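Local coordinates for protein glucoamylase (Thermoanaerobacterium thermosaccharolyticum, PDB 1LF6) that hydrolyses terminal alpha-1,4-linked glucose units from the non-reducing ends of glucan chains, as a family 15 glycoside hydrolase, releasing beta-D-glucose, at residues 75-80 / 133-138; 97-100 / 104-107; 108-113 / 119-124; 234-239 / 244-249. All coordinates share one frame; numbering follows the deposited sequence.

Contact 1: residues 75-80 / 133-138; sequences IKFIVT and LIMKAK
Phe77 turns its ring toward the facing strand with CG beside its backbone N and opposite its carbonyl carbon (chi1 -80°), while Met135 reaches back with CG anti to the backbone N and then bends at chi3 (64°), which carries its methyl group to the ring. The two side chains approach from opposite directions across the hydrophobic interior of the N-terminal beta sandwich: residues 75-80 belong to one antiparallel sheet and residues 133-138 to the other. No hydrogen bond joins the segments, and the nearest CA atoms, those of Phe77 and Ala137, are 9.9 Å apart, so side chains alone bridge the gap. The far end of the Phe77 ring does the touching. Its CE2 lies 3.7 Å from Met135 CE, and CZ is equally near that methyl. The sulfur stands further back, with Met135 SD 5.2 Å from the centroid of the Phe77 ring and 63° off its normal, an oblique Met-aromatic contact in which the methyl makes the closer approach. Met135 and Ala137 alternate with Lys136 along their strand and both point their side chains inward. Ile120, Leu151 and Leu153 also pack on Phe77, and its backbone N is hydrogen-bonded to the carboxylate of Glu89. The same ring carbon meets the second inward-pointing residue, Phe77 CE2 lying 3.8 Å from Ala137 CB.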
loop_
_atom_site.group_PDB
_atom_site.type_symbol
_atom_site.label_atom_id
_atom_site.label_comp_id
_atom_site.label_asym_id
_atom_site.label_seq_id
_atom_site.Cartn_x
_atom_site.Cartn_y
_atom_site.Cartn_z
ATOM N N ILE A 75 -5.894 -15.704 8.859
ATOM C CA ILE A 75 -7.065 -16.309 9.485
ATOM C C ILE A 75 -7.680 -17.077 8.322
ATOM O O ILE A 75 -8.312 -16.484 7.444
ATOM C CB ILE A 75 -8.083 -15.267 9.987
ATOM C CG1 ILE A 75 -7.435 -14.341 11.016
ATOM C CG2 ILE A 75 -9.265 -15.982 10.635
ATOM C CD1 ILE A 75 -8.350 -13.224 11.504
ATOM N N LYS A 76 -7.473 -18.390 8.302
ATOM C CA LYS A 76 -7.982 -19.213 7.215
ATOM C C LYS A 76 -8.719 -20.464 7.675
ATOM O O LYS A 76 -8.644 -20.863 8.843
ATOM C CB LYS A 76 -6.825 -19.628 6.304
ATOM C CG LYS A 76 -5.820 -20.546 6.993
ATOM C CD LYS A 76 -4.627 -20.846 6.104
ATOM C CE LYS A 76 -3.603 -21.699 6.842
ATOM N NZ LYS A 76 -2.422 -22.006 5.993
ATOM N N PHE A 77 -9.430 -21.079 6.737
ATOM C CA PHE A 77 -10.178 -22.297 7.014
ATOM C C PHE A 77 -9.465 -23.513 6.447
ATOM O O PHE A 77 -8.840 -23.441 5.386
ATOM C CB PHE A 77 -11.581 -22.222 6.401
ATOM C CG PHE A 77 -12.555 -21.428 7.215
ATOM C CD1 PHE A 77 -12.943 -21.869 8.477
ATOM C CD2 PHE A 77 -13.082 -20.239 6.729
ATOM C CE1 PHE A 77 -13.840 -21.134 9.242
ATOM C CE2 PHE A 77 -13.979 -19.499 7.485
ATOM C CZ PHE A 77 -14.360 -19.947 8.746
ATOM N N ILE A 78 -9.561 -24.623 7.172
ATOM C CA ILE A 78 -8.972 -25.883 6.741
ATOM C C ILE A 78 -10.099 -26.907 6.797
ATOM O O ILE A 78 -10.801 -27.008 7.806
ATOM C CB ILE A 78 -7.833 -26.350 7.676
ATOM C CG1 ILE A 78 -6.788 -25.243 7.823
ATOM C CG2 ILE A 78 -7.186 -27.610 7.109
ATOM C CD1 ILE A 78 -6.160 -24.811 6.507
ATOM N N VAL A 79 -10.280 -27.652 5.714
ATOM C CA VAL A 79 -11.341 -28.652 5.664
ATOM C C VAL A 79 -10.794 -30.044 5.390
ATOM O O VAL A 79 -9.796 -30.207 4.692
ATOM C CB VAL A 79 -12.391 -28.302 4.580
ATOM C CG1 VAL A 79 -11.700 -28.005 3.272
ATOM C CG2 VAL A 79 -13.367 -29.455 4.398
ATOM N N THR A 80 -11.456 -31.045 5.959
ATOM C CA THR A 80 -11.055 -32.429 5.778
ATOM C C THR A 80 -12.278 -33.334 5.864
ATOM O O THR A 80 -13.359 -32.896 6.263
ATOM C CB THR A 80 -10.044 -32.862 6.861
ATOM O OG1 THR A 80 -9.563 -34.177 6.562
ATOM C CG2 THR A 80 -10.701 -32.873 8.234
ATOM N N LEU A 133 -12.955 -7.118 13.933
ATOM C CA LEU A 133 -13.033 -7.545 12.542
ATOM C C LEU A 133 -14.084 -8.643 12.485
ATOM O O LEU A 133 -14.090 -9.549 13.322
ATOM C CB LEU A 133 -11.689 -8.100 12.065
ATOM C CG LEU A 133 -11.680 -8.649 10.635
ATOM C CD1 LEU A 133 -11.954 -7.519 9.650
ATOM C CD2 LEU A 133 -10.329 -9.298 10.345
ATOM N N ILE A 134 -14.965 -8.564 11.494
ATOM C CA ILE A 134 -16.038 -9.535 11.359
ATOM C C ILE A 134 -15.951 -10.345 10.078
ATOM O O ILE A 134 -15.636 -9.812 9.018
ATOM C CB ILE A 134 -17.405 -8.822 11.384
ATOM C CG1 ILE A 134 -17.529 -7.992 12.661
ATOM C CG2 ILE A 134 -18.525 -9.843 11.284
ATOM C CD1 ILE A 134 -18.634 -6.959 12.624
ATOM N N MET A 135 -16.232 -11.636 10.183
ATOM C CA MET A 135 -16.231 -12.515 9.026
ATOM C C MET A 135 -17.372 -13.505 9.127
ATOM O O MET A 135 -17.346 -14.413 9.958
ATOM C CB MET A 135 -14.924 -13.307 8.895
ATOM C CG MET A 135 -15.003 -14.368 7.790
ATOM S SD MET A 135 -13.578 -15.468 7.653
ATOM C CE MET A 135 -13.660 -16.313 9.249
ATOM N N LYS A 136 -18.385 -13.323 8.291
ATOM C CA LYS A 136 -19.495 -14.259 8.275
ATOM C C LYS A 136 -19.076 -15.292 7.246
ATOM O O LYS A 136 -18.563 -14.946 6.182
ATOM C CB LYS A 136 -20.791 -13.574 7.837
ATOM C CG LYS A 136 -22.007 -14.497 7.862
ATOM C CD LYS A 136 -23.298 -13.702 7.767
ATOM C CE LYS A 136 -24.515 -14.568 8.037
ATOM N NZ LYS A 136 -25.781 -13.773 8.013
ATOM N N ALA A 137 -19.273 -16.563 7.567
ATOM C CA ALA A 137 -18.894 -17.620 6.649
ATOM C C ALA A 137 -19.934 -18.724 6.642
ATOM O O ALA A 137 -20.648 -18.927 7.624
ATOM C CB ALA A 137 -17.535 -18.187 7.040
ATOM N N LYS A 138 -20.016 -19.424 5.517
ATOM C CA LYS A 138 -20.938 -20.533 5.357
ATOM C C LYS A 138 -20.221 -21.611 4.558
ATOM O O LYS A 138 -19.531 -21.317 3.579
ATOM C CB LYS A 138 -22.206 -20.095 4.617
ATOM C CG LYS A 138 -21.994 -19.717 3.159
ATOM C CD LYS A 138 -23.325 -19.508 2.436
ATOM C CE LYS A 138 -23.102 -19.097 0.983
ATOM N NZ LYS A 138 -24.376 -18.879 0.234
#

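Contact 2: residues 97-100 / 104-107; sequences VEKF and SLGY
The closed end of a beta hairpin, where strand 93-99 leads into strand 107-113 of the N-terminal beta sandwich, brings residues 97-100 against 104-107. Lys99 and Tyr107 form a non-hydrogen-bonded pair, and just beyond it Phe100 N donates to Gly106 O at 2.9 Å, the donor nitrogen standing above the carbonyl plane, 46° out of it. The same oxygen receives a CA-H...O contact from Lys99. An inverse gamma turn centred on Leu105 shapes the returning chain, and Gly106 lies over one face of the Phe100 ring: Gly106 CA is 3.8 Å from the ring centroid, 25° off the normal, a CH-pi contact. Tyr107 N sits over that same face, offset toward the rim, and Lys273 of helix 269-284 makes a cation-pi contact with the ring. Lys99 and Tyr107 run side by side, with Lys99 CG 3.7 Å from Tyr107 CE1; beyond CG the lysine bends at chi3 (-59°), which keeps CE as well as CD beside Ser104 O, each 3.4 Å from it. The tyrosine hydroxyl is hydrogen-bonded to Val40 O, and Ser104 OG to Thr101 OG1. Before the turn, Val97 lies along the other flank of the phenol ring, its CG2 3.8 Å from Tyr107 CD1.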
loop_
_atom_site.group_PDB
_atom_site.type_symbol
_atom_site.label_atom_id
_atom_site.label_comp_id
_atom_site.label_asym_id
_atom_site.label_seq_id
_atom_site.Cartn_x
_atom_site.Cartn_y
_atom_site.Cartn_z
ATOM N N VAL A 97 -13.265 -12.720 -5.675
ATOM C CA VAL A 97 -13.562 -11.601 -4.796
ATOM C C VAL A 97 -14.444 -10.552 -5.464
ATOM O O VAL A 97 -14.368 -10.340 -6.671
ATOM C CB VAL A 97 -12.263 -10.903 -4.313
ATOM C CG1 VAL A 97 -11.575 -10.211 -5.487
ATOM C CG2 VAL A 97 -12.587 -9.896 -3.202
ATOM N N GLU A 98 -15.290 -9.914 -4.663
ATOM C CA GLU A 98 -16.167 -8.854 -5.144
ATOM C C GLU A 98 -16.536 -8.025 -3.924
ATOM O O GLU A 98 -16.624 -8.562 -2.820
ATOM C CB GLU A 98 -17.434 -9.431 -5.794
ATOM C CG GLU A 98 -18.426 -10.049 -4.821
ATOM C CD GLU A 98 -19.790 -10.315 -5.447
ATOM O OE1 GLU A 98 -20.691 -10.795 -4.726
ATOM O OE2 GLU A 98 -19.967 -10.048 -6.656
ATOM N N LYS A 99 -16.726 -6.720 -4.104
ATOM C CA LYS A 99 -17.090 -5.860 -2.976
ATOM C C LYS A 99 -18.602 -5.854 -2.784
ATOM O O LYS A 99 -19.346 -6.182 -3.708
ATOM C CB LYS A 99 -16.593 -4.423 -3.206
ATOM C CG LYS A 99 -15.090 -4.313 -3.484
ATOM C CD LYS A 99 -14.532 -2.931 -3.161
ATOM C CE LYS A 99 -15.204 -1.817 -3.956
ATOM N NZ LYS A 99 -15.047 -1.998 -5.430
ATOM N N PHE A 100 -19.050 -5.489 -1.585
ATOM C CA PHE A 100 -20.480 -5.430 -1.285
ATOM C C PHE A 100 -21.132 -4.507 -2.312
ATOM O O PHE A 100 -22.167 -4.833 -2.888
ATOM C CB PHE A 100 -20.704 -4.890 0.135
ATOM C CG PHE A 100 -20.213 -5.811 1.227
ATOM C CD1 PHE A 100 -20.009 -5.329 2.515
ATOM C CD2 PHE A 100 -19.963 -7.161 0.970
ATOM C CE1 PHE A 100 -19.563 -6.166 3.529
ATOM C CE2 PHE A 100 -19.515 -8.006 1.982
ATOM C CZ PHE A 100 -19.315 -7.506 3.263
ATOM N N SER A 104 -18.063 0.880 -1.250
ATOM C CA SER A 104 -17.774 0.365 0.086
ATOM C C SER A 104 -16.633 -0.652 0.046
ATOM O O SER A 104 -16.543 -1.472 -0.873
ATOM C CB SER A 104 -19.028 -0.275 0.713
ATOM O OG SER A 104 -19.548 -1.328 -0.081
ATOM N N LEU A 105 -15.754 -0.586 1.040
ATOM C CA LEU A 105 -14.627 -1.510 1.108
ATOM C C LEU A 105 -14.984 -2.749 1.924
ATOM O O LEU A 105 -14.250 -3.157 2.826
ATOM C CB LEU A 105 -13.392 -0.813 1.693
ATOM C CG LEU A 105 -12.734 0.246 0.798
ATOM C CD1 LEU A 105 -11.478 0.784 1.466
ATOM C CD2 LEU A 105 -12.382 -0.367 -0.546
ATOM N N GLY A 106 -16.139 -3.323 1.600
ATOM C CA GLY A 106 -16.603 -4.529 2.257
ATOM C C GLY A 106 -16.438 -5.607 1.207
ATOM O O GLY A 106 -16.680 -5.356 0.029
ATOM N N TYR A 107 -16.042 -6.806 1.609
ATOM C CA TYR A 107 -15.817 -7.857 0.628
ATOM C C TYR A 107 -16.520 -9.187 0.843
ATOM O O TYR A 107 -16.795 -9.609 1.970
ATOM C CB TYR A 107 -14.316 -8.143 0.513
ATOM C CG TYR A 107 -13.476 -6.944 0.145
ATOM C CD1 TYR A 107 -13.060 -6.734 -1.168
ATOM C CD2 TYR A 107 -13.073 -6.034 1.118
ATOM C CE1 TYR A 107 -12.259 -5.645 -1.501
ATOM C CE2 TYR A 107 -12.275 -4.942 0.798
ATOM C CZ TYR A 107 -11.871 -4.755 -0.513
ATOM O OH TYR A 107 -11.083 -3.670 -0.827
#

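Contact 3: residues 108-113 / 119-124; sequences KLVNTD and RITKDI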
loop_
_atom_site.group_PDB
_atom_site.type_symbol
_atom_site.label_atom_id
_atom_site.label_comp_id
_atom_site.label_asym_id
_atom_site.label_seq_id
_atom_site.Cartn_x
_atom_site.Cartn_y
_atom_site.Cartn_z
ATOM N N LYS A 108 -16.776 -9.844 -0.282
ATOM C CA LYS A 108 -17.391 -11.155 -0.318
ATOM C C LYS A 108 -16.393 -12.052 -1.035
ATOM O O LYS A 108 -15.901 -11.713 -2.115
ATOM C CB LYS A 108 -18.703 -11.127 -1.104
ATOM C CG LYS A 108 -19.349 -12.501 -1.257
ATOM C CD LYS A 108 -20.612 -12.428 -2.108
ATOM C CE LYS A 108 -21.238 -13.795 -2.271
ATOM N NZ LYS A 108 -22.433 -13.746 -3.159
ATOM N N LEU A 109 -16.078 -13.183 -0.425
ATOM C CA LEU A 109 -15.140 -14.126 -1.022
ATOM C C LEU A 109 -15.822 -15.469 -1.225
ATOM O O LEU A 109 -16.531 -15.958 -0.345
ATOM C CB LEU A 109 -13.920 -14.313 -0.115
ATOM C CG LEU A 109 -12.927 -13.154 0.009
ATOM C CD1 LEU A 109 -11.974 -13.415 1.171
ATOM C CD2 LEU A 109 -12.166 -13.000 -1.291
ATOM N N VAL A 110 -15.617 -16.055 -2.393
ATOM C CA VAL A 110 -16.183 -17.358 -2.690
ATOM C C VAL A 110 -15.015 -18.251 -3.050
ATOM O O VAL A 110 -14.396 -18.081 -4.099
ATOM C CB VAL A 110 -17.169 -17.305 -3.878
ATOM C CG1 VAL A 110 -17.703 -18.702 -4.175
ATOM C CG2 VAL A 110 -18.319 -16.372 -3.553
ATOM N N ASN A 111 -14.695 -19.187 -2.161
ATOM C CA ASN A 111 -13.589 -20.109 -2.394
ATOM C C ASN A 111 -14.131 -21.480 -2.759
ATOM O O ASN A 111 -14.813 -22.123 -1.957
ATOM C CB ASN A 111 -12.703 -20.203 -1.149
ATOM C CG ASN A 111 -12.157 -18.852 -0.724
ATOM O OD1 ASN A 111 -12.021 -17.945 -1.542
ATOM N ND2 ASN A 111 -11.834 -18.716 0.555
ATOM N N THR A 112 -13.824 -21.914 -3.976
ATOM C CA THR A 112 -14.287 -23.200 -4.473
ATOM C C THR A 112 -13.160 -24.217 -4.566
ATOM O O THR A 112 -12.211 -24.042 -5.333
ATOM C CB THR A 112 -14.928 -23.059 -5.870
ATOM O OG1 THR A 112 -16.024 -22.139 -5.802
ATOM C CG2 THR A 112 -15.442 -24.400 -6.360
ATOM N N ASP A 113 -13.282 -25.278 -3.775
ATOM C CA ASP A 113 -12.302 -26.359 -3.745
ATOM C C ASP A 113 -11.886 -26.749 -5.158
ATOM O O ASP A 113 -12.734 -26.952 -6.023
ATOM C CB ASP A 113 -12.902 -27.568 -3.022
ATOM C CG ASP A 113 -11.986 -28.779 -3.030
ATOM O OD1 ASP A 113 -10.756 -28.603 -2.909
ATOM O OD2 ASP A 113 -12.502 -29.913 -3.139
ATOM N N ARG A 119 -17.227 -25.553 -0.803
ATOM C CA ARG A 119 -17.256 -24.146 -1.177
ATOM C C ARG A 119 -17.457 -23.335 0.091
ATOM O O ARG A 119 -18.336 -23.636 0.898
ATOM C CB ARG A 119 -18.407 -23.867 -2.146
ATOM C CG ARG A 119 -18.506 -22.412 -2.587
ATOM C CD ARG A 119 -19.876 -22.118 -3.160
ATOM N NE ARG A 119 -20.133 -22.885 -4.372
ATOM C CZ ARG A 119 -21.347 -23.189 -4.819
ATOM N NH1 ARG A 119 -21.485 -23.889 -5.935
ATOM N NH2 ARG A 119 -22.420 -22.803 -4.141
ATOM N N ILE A 120 -16.632 -22.314 0.277
ATOM C CA ILE A 120 -16.747 -21.462 1.451
ATOM C C ILE A 120 -16.988 -20.027 0.997
ATOM O O ILE A 120 -16.253 -19.500 0.160
ATOM C CB ILE A 120 -15.464 -21.513 2.316
ATOM C CG1 ILE A 120 -15.209 -22.947 2.791
ATOM C CG2 ILE A 120 -15.606 -20.584 3.514
ATOM C CD1 ILE A 120 -13.976 -23.102 3.670
ATOM N N THR A 121 -18.025 -19.403 1.540
ATOM C CA THR A 121 -18.350 -18.028 1.180
ATOM C C THR A 121 -18.164 -17.134 2.400
ATOM O O THR A 121 -18.613 -17.469 3.496
ATOM C CB THR A 121 -19.801 -17.923 0.673
ATOM O OG1 THR A 121 -19.964 -18.780 -0.462
ATOM C CG2 THR A 121 -20.131 -16.487 0.275
ATOM N N LYS A 122 -17.497 -15.998 2.209
ATOM C CA LYS A 122 -17.240 -15.088 3.317
ATOM C C LYS A 122 -17.714 -13.655 3.090
ATOM O O LYS A 122 -17.793 -13.177 1.963
ATOM C CB LYS A 122 -15.739 -15.062 3.631
ATOM C CG LYS A 122 -15.093 -16.431 3.803
ATOM C CD LYS A 122 -13.574 -16.302 3.915
ATOM C CE LYS A 122 -12.910 -17.650 4.144
ATOM N NZ LYS A 122 -11.421 -17.534 4.220
ATOM N N ASP A 123 -18.021 -12.984 4.192
ATOM C CA ASP A 123 -18.453 -11.592 4.196
ATOM C C ASP A 123 -17.530 -10.970 5.224
ATOM O O ASP A 123 -17.591 -11.324 6.404
ATOM C CB ASP A 123 -19.909 -11.480 4.659
ATOM C CG ASP A 123 -20.897 -11.774 3.554
ATOM O OD1 ASP A 123 -20.541 -12.548 2.643
ATOM O OD2 ASP A 123 -22.036 -11.240 3.594
ATOM N N ILE A 124 -16.674 -10.055 4.779
ATOM C CA ILE A 124 -15.704 -9.434 5.673
ATOM C C ILE A 124 -15.752 -7.912 5.717
ATOM O O ILE A 124 -15.816 -7.250 4.683
ATOM C CB ILE A 124 -14.276 -9.877 5.283
ATOM C CG1 ILE A 124 -14.204 -11.410 5.287
ATOM C CG2 ILE A 124 -13.249 -9.282 6.249
ATOM C CD1 ILE A 124 -12.936 -11.969 4.675
HETATM O O HOH W 1 -18.752 -22.714 -6.558
#
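Thr112 OG1 lies at the edge of the Arg119 guanidinium, near its plane, and a water links the two side chains: it accepts from Arg119 NE at 2.6 Å and is hydrogen-bonded to Thr112 OG1 at 2.9 Å. Arg119 NH2 has its own partner, a salt bridge to Glu140, so the flat group is held from two directions. The other planar group, the Asn111 amide, is gripped from outside the pair, OD1 by Ser95 OG and ND2 by Glu89 and Gly57 O. Its ND2 comes 3.9 Å from Lys122 NZ, and that ammonium shares Glu89 and Gly57 O with the amide. Lys122 reaches them with an extended chain, its CG set beside the backbone N (chi1 -50°). Between the strands, Leu109 pairs with Lys122 and Asn111 with Ile120 through four backbone hydrogen bonds; Lys122 N to Leu109 O is 2.7 Å, and Asn111 N to Ile120 O is nearly straight at 176°. Leu109, Asn111, Ile120 and Lys122 share one face, where Leu109 CD1 meets Ile124 CD1 at 3.9 Å. On the opposite face Val110 CG1 rests 4.1 Å from Arg119 CG, and the aliphatic part of Lys108 crosses Thr121 CG2. The alternation of hydrogen-bonded and non-hydrogen-bonded pairs is that of antiparallel strands, and since 107-113 and 118-126 are consecutive they form a beta hairpin in one sheet of the N-terminal beta sandwich.

Contact 4: residues 234-239 / 244-249; sequences AEIDLT and FEIVLS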
loop_
_atom_site.group_PDB
_atom_site.type_symbol
_atom_site.label_atom_id
_atom_site.label_comp_id
_atom_site.label_asym_id
_atom_site.label_seq_id
_atom_site.Cartn_x
_atom_site.Cartn_y
_atom_site.Cartn_z
ATOM N N ALA A 234 -9.317 -23.996 15.832
ATOM C CA ALA A 234 -10.609 -24.351 16.395
ATOM C C ALA A 234 -11.457 -25.042 15.342
ATOM O O ALA A 234 -11.341 -24.756 14.149
ATOM C CB ALA A 234 -11.324 -23.102 16.905
ATOM N N GLU A 235 -12.296 -25.966 15.788
ATOM C CA GLU A 235 -13.179 -26.681 14.884
ATOM C C GLU A 235 -14.559 -26.039 14.947
ATOM O O GLU A 235 -15.020 -25.620 16.010
ATOM C CB GLU A 235 -13.261 -28.162 15.268
ATOM C CG GLU A 235 -14.326 -28.951 14.509
ATOM C CD GLU A 235 -14.160 -30.453 14.667
ATOM O OE1 GLU A 235 -13.835 -30.900 15.787
ATOM O OE2 GLU A 235 -14.360 -31.184 13.672
ATOM N N ILE A 236 -15.202 -25.941 13.790
ATOM C CA ILE A 236 -16.528 -25.354 13.706
ATOM C C ILE A 236 -17.547 -26.490 13.706
ATOM O O ILE A 236 -17.452 -27.413 12.896
ATOM C CB ILE A 236 -16.682 -24.528 12.408
ATOM C CG1 ILE A 236 -15.567 -23.478 12.322
ATOM C CG2 ILE A 236 -18.050 -23.863 12.371
ATOM C CD1 ILE A 236 -15.565 -22.475 13.458
ATOM N N ASP A 237 -18.509 -26.426 14.619
ATOM C CA ASP A 237 -19.539 -27.459 14.708
ATOM C C ASP A 237 -20.522 -27.261 13.554
ATOM O O ASP A 237 -21.487 -26.505 13.677
ATOM C CB ASP A 237 -20.285 -27.351 16.042
ATOM C CG ASP A 237 -21.150 -28.570 16.329
ATOM O OD1 ASP A 237 -21.741 -29.126 15.377
ATOM O OD2 ASP A 237 -21.246 -28.967 17.509
ATOM N N LEU A 238 -20.270 -27.938 12.439
ATOM C CA LEU A 238 -21.128 -27.826 11.268
ATOM C C LEU A 238 -22.547 -28.317 11.526
ATOM O O LEU A 238 -23.513 -27.709 11.060
ATOM C CB LEU A 238 -20.528 -28.601 10.092
ATOM C CG LEU A 238 -19.258 -28.023 9.463
ATOM C CD1 LEU A 238 -18.761 -28.953 8.363
ATOM C CD2 LEU A 238 -19.547 -26.636 8.901
ATOM N N THR A 239 -22.678 -29.411 12.267
ATOM C CA THR A 239 -23.994 -29.958 12.561
ATOM C C THR A 239 -24.846 -28.946 13.321
ATOM O O THR A 239 -26.067 -29.075 13.374
ATOM C CB THR A 239 -23.896 -31.259 13.386
ATOM O OG1 THR A 239 -23.456 -30.960 14.716
ATOM C CG2 THR A 239 -22.911 -32.221 12.732
ATOM N N PHE A 244 -21.986 -19.239 10.035
ATOM C CA PHE A 244 -21.663 -18.650 11.330
ATOM C C PHE A 244 -20.900 -17.332 11.220
ATOM O O PHE A 244 -20.505 -16.919 10.133
ATOM C CB PHE A 244 -20.820 -19.644 12.123
ATOM C CG PHE A 244 -19.679 -20.216 11.329
ATOM C CD1 PHE A 244 -19.905 -21.213 10.387
ATOM C CD2 PHE A 244 -18.388 -19.716 11.480
ATOM C CE1 PHE A 244 -18.864 -21.705 9.601
ATOM C CE2 PHE A 244 -17.338 -20.203 10.698
ATOM C CZ PHE A 244 -17.576 -21.197 9.757
ATOM N N GLU A 245 -20.684 -16.687 12.362
ATOM C CA GLU A 245 -19.979 -15.415 12.406
ATOM C C GLU A 245 -18.723 -15.486 13.274
ATOM O O GLU A 245 -18.794 -15.845 14.452
ATOM C CB GLU A 245 -20.901 -14.327 12.959
ATOM C CG GLU A 245 -22.222 -14.198 12.226
ATOM C CD GLU A 245 -23.136 -13.149 12.840
ATOM O OE1 GLU A 245 -24.264 -12.978 12.334
ATOM O OE2 GLU A 245 -22.726 -12.497 13.826
ATOM N N ILE A 246 -17.579 -15.144 12.689
ATOM C CA ILE A 246 -16.318 -15.144 13.422
ATOM C C ILE A 246 -15.951 -13.695 13.722
ATOM O O ILE A 246 -15.969 -12.842 12.829
ATOM C CB ILE A 246 -15.185 -15.816 12.600
ATOM C CG1 ILE A 246 -15.508 -17.298 12.389
ATOM C CG2 ILE A 246 -13.846 -15.673 13.326
ATOM C CD1 ILE A 246 -15.669 -18.089 13.684
ATOM N N VAL A 247 -15.635 -13.412 14.981
ATOM C CA VAL A 247 -15.278 -12.058 15.379
ATOM C C VAL A 247 -13.916 -11.990 16.061
ATOM O O VAL A 247 -13.623 -12.769 16.967
ATOM C CB VAL A 247 -16.340 -11.454 16.336
ATOM C CG1 VAL A 247 -15.937 -10.044 16.749
ATOM C CG2 VAL A 247 -17.702 -11.438 15.658
ATOM N N LEU A 248 -13.087 -11.050 15.608
ATOM C CA LEU A 248 -11.764 -10.841 16.179
ATOM C C LEU A 248 -11.709 -9.419 16.714
ATOM O O LEU A 248 -11.813 -8.450 15.954
ATOM C CB LEU A 248 -10.678 -11.036 15.121
ATOM C CG LEU A 248 -9.244 -10.733 15.572
ATOM C CD1 LEU A 248 -8.802 -11.731 16.631
ATOM C CD2 LEU A 248 -8.313 -10.789 14.361
ATOM N N SER A 249 -11.555 -9.296 18.028
ATOM C CA SER A 249 -11.504 -7.989 18.658
ATOM C C SER A 249 -10.128 -7.694 19.243
ATOM O O SER A 249 -9.330 -8.604 19.480
ATOM C CB SER A 249 -12.583 -7.898 19.741
ATOM O OG SER A 249 -13.867 -8.102 19.173
#
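Ile236 sends its side chain from CB straight toward the Phe244 ring, the two groups approaching from opposite directions. From CB the branch CG2, anti to the backbone N, settles over one face of the ring, 3.7 Å from the centroid of Phe244 and 15° off the normal, a CH-pi contact. It is offset toward the rim, with Ile236 CG2 3.6 Å from Phe244 CE1. The other branch starts at CG1, which reaches Phe244 CZ at 4.0 Å, and ends in CD1, which touches Phe244 CE2 at the same distance. A looser contact continues from that tip along the strand, Ile236 CD1 to Ile246 CD1 at 4.4 Å. These residues fill the interior of the N-terminal beta sandwich: strand 230-236 lies in one antiparallel sheet and strand 243-251 in the other, and no hydrogen bond passes between the two segments. Phe244 presents its face from an uncommon rotamer, CG lying between the backbone N and the carbonyl carbon (chi1 48°), while Ile246 CG1 stands at the ring's edge, in its plane. Leu151 also packs on Phe244, and Leu153 and Met135 on Ile246. Further along the same segment as Ile236, Thr239 OG1 donates to the syn lone pair of Asp237 OD1 at 2.6 Å.

From the N terminus, strand 70-80 opens the long loop that contact 1 closes when strand 132-141 arrives. Contacts 2 and 3 both fall within that loop and follow one another: contact 2 closes the short turn between strands 93-99 and 107-113, and contact 3 the hairpin from 107-113 to 118-126. Contact 4 comes later, in series, closing the turn from strand 230-236 to strand 243-251. None of the loops cross. Contacts 2 and 3 build neighbouring strands of one sheet, which strand 132-141 continues beside 118-126, with strand 243-251 on its other side. Contacts 1 and 4 span the two sheets, meeting where Phe77 CZ packs 3.6 Å from Phe244 CE2.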